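Long-range contact in AP endonuclease, family 2 (PDB 3NGF), which probably interconverts hydroxypyruvate and tartronate semialdehyde as a manganese-binding TIM-barrel isomerase of the hyi family: residues 209-220 / 240-251. Sequence-based numbering, arbitrary orientation.
Sequences HVQIASVPDRHE and YRGWVGCEYNPR. With MN (manganese (II) ion), chain C.
H219 ND1 donates to N249 O at 2.7 Å, close to the imidazole plane, and H219 CA adds a C-H...O contact. N249 N gives its proton to R218 O (2.8 Å), so the backbone N and O of N249 are held by two successive residues, R218 and H219. R251 N then reaches E220 OE1 at 2.9 Å, on the syn lone pair, with a nearly straight N-H...O angle of 171°. The same oxygen also lies over the face of the R251 guanidinium in a long salt bridge with no N-H pointing at it; R251 NH1 has further salt bridges to D222 and E223. A chi1 of 66°, which places CG of Y248 over its own backbone, turns one face of the ring to E220, whose CA stands 3.8 Å from the ring centroid in a CH-pi contact almost on the normal. One water links Y248 OH to E220 OE2.

Before these loops in the chain, the parallel strands 209-212 and 243-246, neighbours in the TIM barrel and the ends of a beta-alpha-beta unit, are joined by G245 N to V210 O (2.7 Å) and I212 N to G245 O. I212 CG2 packs on V244 CG1 at 3.7 Å. Q211, on the face of the sheet away from I212 and V244, binds manganese through OE1 at 2.3 Å, and E247, in the turn that follows strand 243-246, through OE1 at 2.1 Å, with amide and carboxylate planes 41° apart; E150, D185 and two waters complete the site. E41 accepts from Q211 NE2, which should fix the amide with its oxygen toward the metal. Parallel pairing thus brings two manganese ligands side by side at the C-terminal ends of neighbouring strands, one of them, E247, a predicted proton donor/acceptor.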
# COMPACT_ATOMS: atom_id res chain seq x y z
N HIS A 209 -4.28 5.59 2.87
CA HIS A 209 -4.66 4.37 2.20
C HIS A 209 -4.86 3.32 3.29
O HIS A 209 -4.22 3.38 4.34
CB HIS A 209 -3.60 3.93 1.19
CG HIS A 209 -4.06 2.84 0.26
ND1 HIS A 209 -5.18 2.97 -0.53
CD2 HIS A 209 -3.59 1.59 0.04
CE1 HIS A 209 -5.37 1.84 -1.20
NE2 HIS A 209 -4.42 0.99 -0.88
N VAL A 210 -5.76 2.40 3.00
CA VAL A 210 -6.12 1.31 3.88
C VAL A 210 -6.06 0.04 3.01
O VAL A 210 -6.38 0.07 1.83
CB VAL A 210 -7.53 1.50 4.49
CG1 VAL A 210 -7.96 0.24 5.31
CG2 VAL A 210 -7.57 2.77 5.35
N GLN A 211 -5.62 -1.05 3.61
CA GLN A 211 -5.66 -2.37 3.00
C GLN A 211 -6.29 -3.36 3.97
O GLN A 211 -6.28 -3.14 5.19
CB GLN A 211 -4.27 -2.83 2.60
CG GLN A 211 -3.70 -2.07 1.39
CD GLN A 211 -2.26 -2.41 1.16
OE1 GLN A 211 -1.48 -2.50 2.10
NE2 GLN A 211 -1.89 -2.63 -0.09
N ILE A 212 -6.87 -4.41 3.40
CA ILE A 212 -7.57 -5.46 4.15
C ILE A 212 -7.25 -6.88 3.66
O ILE A 212 -6.96 -7.13 2.48
CB ILE A 212 -9.11 -5.26 4.15
CG1 ILE A 212 -9.72 -5.44 2.76
CG2 ILE A 212 -9.47 -3.89 4.77
CD1 ILE A 212 -11.27 -5.42 2.73
N ALA A 213 -7.33 -7.83 4.61
CA ALA A 213 -7.20 -9.25 4.35
C ALA A 213 -7.60 -9.95 5.65
O ALA A 213 -7.45 -9.38 6.75
CB ALA A 213 -5.73 -9.64 3.94
N SER A 214 -8.12 -11.16 5.54
CA SER A 214 -8.48 -11.91 6.76
C SER A 214 -7.27 -12.14 7.66
O SER A 214 -6.14 -12.28 7.19
CB SER A 214 -9.17 -13.25 6.42
OG SER A 214 -8.26 -14.22 5.95
N VAL A 215 -7.54 -12.18 8.96
CA VAL A 215 -6.53 -12.51 9.96
C VAL A 215 -6.99 -13.82 10.64
O VAL A 215 -8.12 -13.89 11.08
CB VAL A 215 -6.36 -11.36 10.99
CG1 VAL A 215 -5.36 -11.77 12.09
CG2 VAL A 215 -5.93 -10.06 10.31
N PRO A 216 -6.11 -14.82 10.76
CA PRO A 216 -4.70 -14.77 10.42
C PRO A 216 -4.28 -15.24 9.02
O PRO A 216 -3.09 -15.15 8.67
CB PRO A 216 -4.09 -15.69 11.47
CG PRO A 216 -5.12 -16.79 11.61
CD PRO A 216 -6.44 -16.06 11.51
N ASP A 217 -5.20 -15.77 8.22
CA ASP A 217 -4.77 -16.50 7.02
C ASP A 217 -4.65 -15.71 5.70
O ASP A 217 -4.28 -16.28 4.69
CB ASP A 217 -5.61 -17.74 6.82
CG ASP A 217 -5.37 -18.76 7.91
OD1 ASP A 217 -4.19 -18.98 8.28
OD2 ASP A 217 -6.35 -19.31 8.40
N ARG A 218 -4.97 -14.43 5.77
CA ARG A 218 -4.72 -13.46 4.68
C ARG A 218 -5.52 -13.79 3.42
O ARG A 218 -5.01 -13.69 2.31
CB ARG A 218 -3.22 -13.31 4.43
CG ARG A 218 -2.82 -11.93 3.92
CD ARG A 218 -1.32 -11.76 3.81
NE ARG A 218 -0.99 -10.37 3.51
CZ ARG A 218 0.25 -9.87 3.48
NH1 ARG A 218 1.31 -10.65 3.67
NH2 ARG A 218 0.43 -8.59 3.21
N HIS A 219 -6.78 -14.13 3.62
CA HIS A 219 -7.71 -14.43 2.52
C HIS A 219 -8.83 -13.37 2.47
O HIS A 219 -8.70 -12.28 3.04
CB HIS A 219 -8.31 -15.85 2.66
CG HIS A 219 -7.31 -16.97 2.75
ND1 HIS A 219 -6.27 -17.12 1.86
CD2 HIS A 219 -7.23 -18.02 3.60
CE1 HIS A 219 -5.57 -18.20 2.18
NE2 HIS A 219 -6.14 -18.77 3.23
N GLU A 220 -9.92 -13.67 1.77
CA GLU A 220 -11.07 -12.77 1.67
C GLU A 220 -11.48 -12.20 3.03
O GLU A 220 -11.49 -12.93 4.03
CB GLU A 220 -12.26 -13.50 1.06
CG GLU A 220 -12.15 -13.71 -0.45
CD GLU A 220 -11.31 -14.92 -0.90
OE1 GLU A 220 -10.71 -15.64 -0.07
OE2 GLU A 220 -11.28 -15.18 -2.12
N TYR A 240 -13.20 8.83 6.36
CA TYR A 240 -12.21 8.35 5.40
C TYR A 240 -12.86 8.24 4.03
O TYR A 240 -13.89 7.60 3.90
CB TYR A 240 -11.65 6.99 5.81
CG TYR A 240 -10.62 6.46 4.85
CD1 TYR A 240 -9.38 7.09 4.72
CD2 TYR A 240 -10.88 5.36 4.06
CE1 TYR A 240 -8.44 6.62 3.83
CE2 TYR A 240 -9.95 4.90 3.14
CZ TYR A 240 -8.73 5.52 3.04
OH TYR A 240 -7.81 5.03 2.16
N ARG A 241 -12.25 8.85 3.02
CA ARG A 241 -12.76 8.79 1.66
C ARG A 241 -11.68 8.44 0.65
O ARG A 241 -11.78 8.81 -0.53
CB ARG A 241 -13.44 10.13 1.31
CG ARG A 241 -14.53 10.53 2.29
CD ARG A 241 -15.83 9.77 2.12
NE ARG A 241 -16.85 10.28 3.03
CZ ARG A 241 -17.03 9.88 4.30
NH1 ARG A 241 -16.27 8.91 4.84
NH2 ARG A 241 -18.00 10.44 5.02
N GLY A 242 -10.64 7.75 1.10
CA GLY A 242 -9.66 7.16 0.18
C GLY A 242 -10.18 5.82 -0.32
O GLY A 242 -11.38 5.59 -0.32
N TRP A 243 -9.27 4.93 -0.72
CA TRP A 243 -9.63 3.62 -1.23
C TRP A 243 -9.26 2.56 -0.20
O TRP A 243 -8.41 2.80 0.65
CB TRP A 243 -8.88 3.31 -2.53
CG TRP A 243 -9.29 4.13 -3.72
CD1 TRP A 243 -8.88 5.38 -4.02
CD2 TRP A 243 -10.17 3.73 -4.77
NE1 TRP A 243 -9.44 5.80 -5.20
CE2 TRP A 243 -10.24 4.81 -5.68
CE3 TRP A 243 -10.89 2.57 -5.03
CZ2 TRP A 243 -11.03 4.76 -6.83
CZ3 TRP A 243 -11.68 2.53 -6.19
CH2 TRP A 243 -11.73 3.60 -7.07
N VAL A 244 -9.86 1.40 -0.33
CA VAL A 244 -9.53 0.24 0.49
C VAL A 244 -8.95 -0.84 -0.41
O VAL A 244 -9.68 -1.41 -1.25
CB VAL A 244 -10.76 -0.28 1.27
CG1 VAL A 244 -10.38 -1.49 2.12
CG2 VAL A 244 -11.33 0.82 2.15
N GLY A 245 -7.65 -1.10 -0.29
CA GLY A 245 -6.97 -2.09 -1.14
C GLY A 245 -7.20 -3.51 -0.67
O GLY A 245 -7.07 -3.80 0.51
N CYS A 246 -7.56 -4.39 -1.60
CA CYS A 246 -7.79 -5.82 -1.31
C CYS A 246 -6.52 -6.67 -1.53
O CYS A 246 -6.39 -7.44 -2.50
CB CYS A 246 -8.96 -6.34 -2.15
SG CYS A 246 -10.52 -5.48 -1.82
N GLU A 247 -5.60 -6.56 -0.58
CA GLU A 247 -4.33 -7.24 -0.64
C GLU A 247 -4.46 -8.54 0.15
O GLU A 247 -3.91 -8.68 1.27
CB GLU A 247 -3.24 -6.38 -0.04
CG GLU A 247 -1.88 -6.94 -0.34
CD GLU A 247 -0.77 -6.16 0.32
OE1 GLU A 247 -1.03 -5.38 1.27
OE2 GLU A 247 0.37 -6.37 -0.11
N TYR A 248 -5.20 -9.46 -0.43
CA TYR A 248 -5.37 -10.77 0.15
C TYR A 248 -5.11 -11.82 -0.90
O TYR A 248 -5.18 -11.58 -2.12
CB TYR A 248 -6.77 -10.91 0.78
CG TYR A 248 -7.97 -10.90 -0.17
CD1 TYR A 248 -8.24 -11.97 -1.01
CD2 TYR A 248 -8.84 -9.80 -0.21
CE1 TYR A 248 -9.36 -11.97 -1.85
CE2 TYR A 248 -9.96 -9.80 -1.06
CZ TYR A 248 -10.22 -10.89 -1.86
OH TYR A 248 -11.34 -10.90 -2.67
N ASN A 249 -4.82 -13.01 -0.40
CA ASN A 249 -4.64 -14.19 -1.25
C ASN A 249 -5.94 -14.96 -1.29
O ASN A 249 -6.36 -15.51 -0.27
CB ASN A 249 -3.53 -15.06 -0.69
CG ASN A 249 -2.25 -14.30 -0.49
OD1 ASN A 249 -1.78 -13.58 -1.41
ND2 ASN A 249 -1.65 -14.47 0.68
N PRO A 250 -6.59 -15.02 -2.45
CA PRO A 250 -7.91 -15.69 -2.44
C PRO A 250 -7.82 -17.13 -1.95
O PRO A 250 -6.84 -17.83 -2.27
CB PRO A 250 -8.34 -15.60 -3.91
CG PRO A 250 -7.61 -14.38 -4.46
CD PRO A 250 -6.27 -14.43 -3.78
N ARG A 251 -8.82 -17.58 -1.18
CA ARG A 251 -8.90 -18.99 -0.75
C ARG A 251 -8.79 -19.95 -1.92
O ARG A 251 -8.06 -20.95 -1.86
CB ARG A 251 -10.24 -19.25 -0.06
CG ARG A 251 -10.31 -18.87 1.39
CD ARG A 251 -11.67 -19.29 1.96
NE ARG A 251 -12.76 -18.54 1.32
CZ ARG A 251 -13.24 -17.37 1.73
NH1 ARG A 251 -12.78 -16.78 2.83
NH2 ARG A 251 -14.21 -16.77 1.03
MN MN C . -0.07 -4.21 2.68
O HOH W 1 -6.28 5.49 -0.84
O HOH W 2 -2.54 -16.34 2.50
O HOH W 3 -2.43 -7.67 3.47
O HOH W 4 -11.64 -13.21 -3.93
O HOH W 5 1.43 -3.34 0.92
O HOH W 6 1.54 -5.80 2.93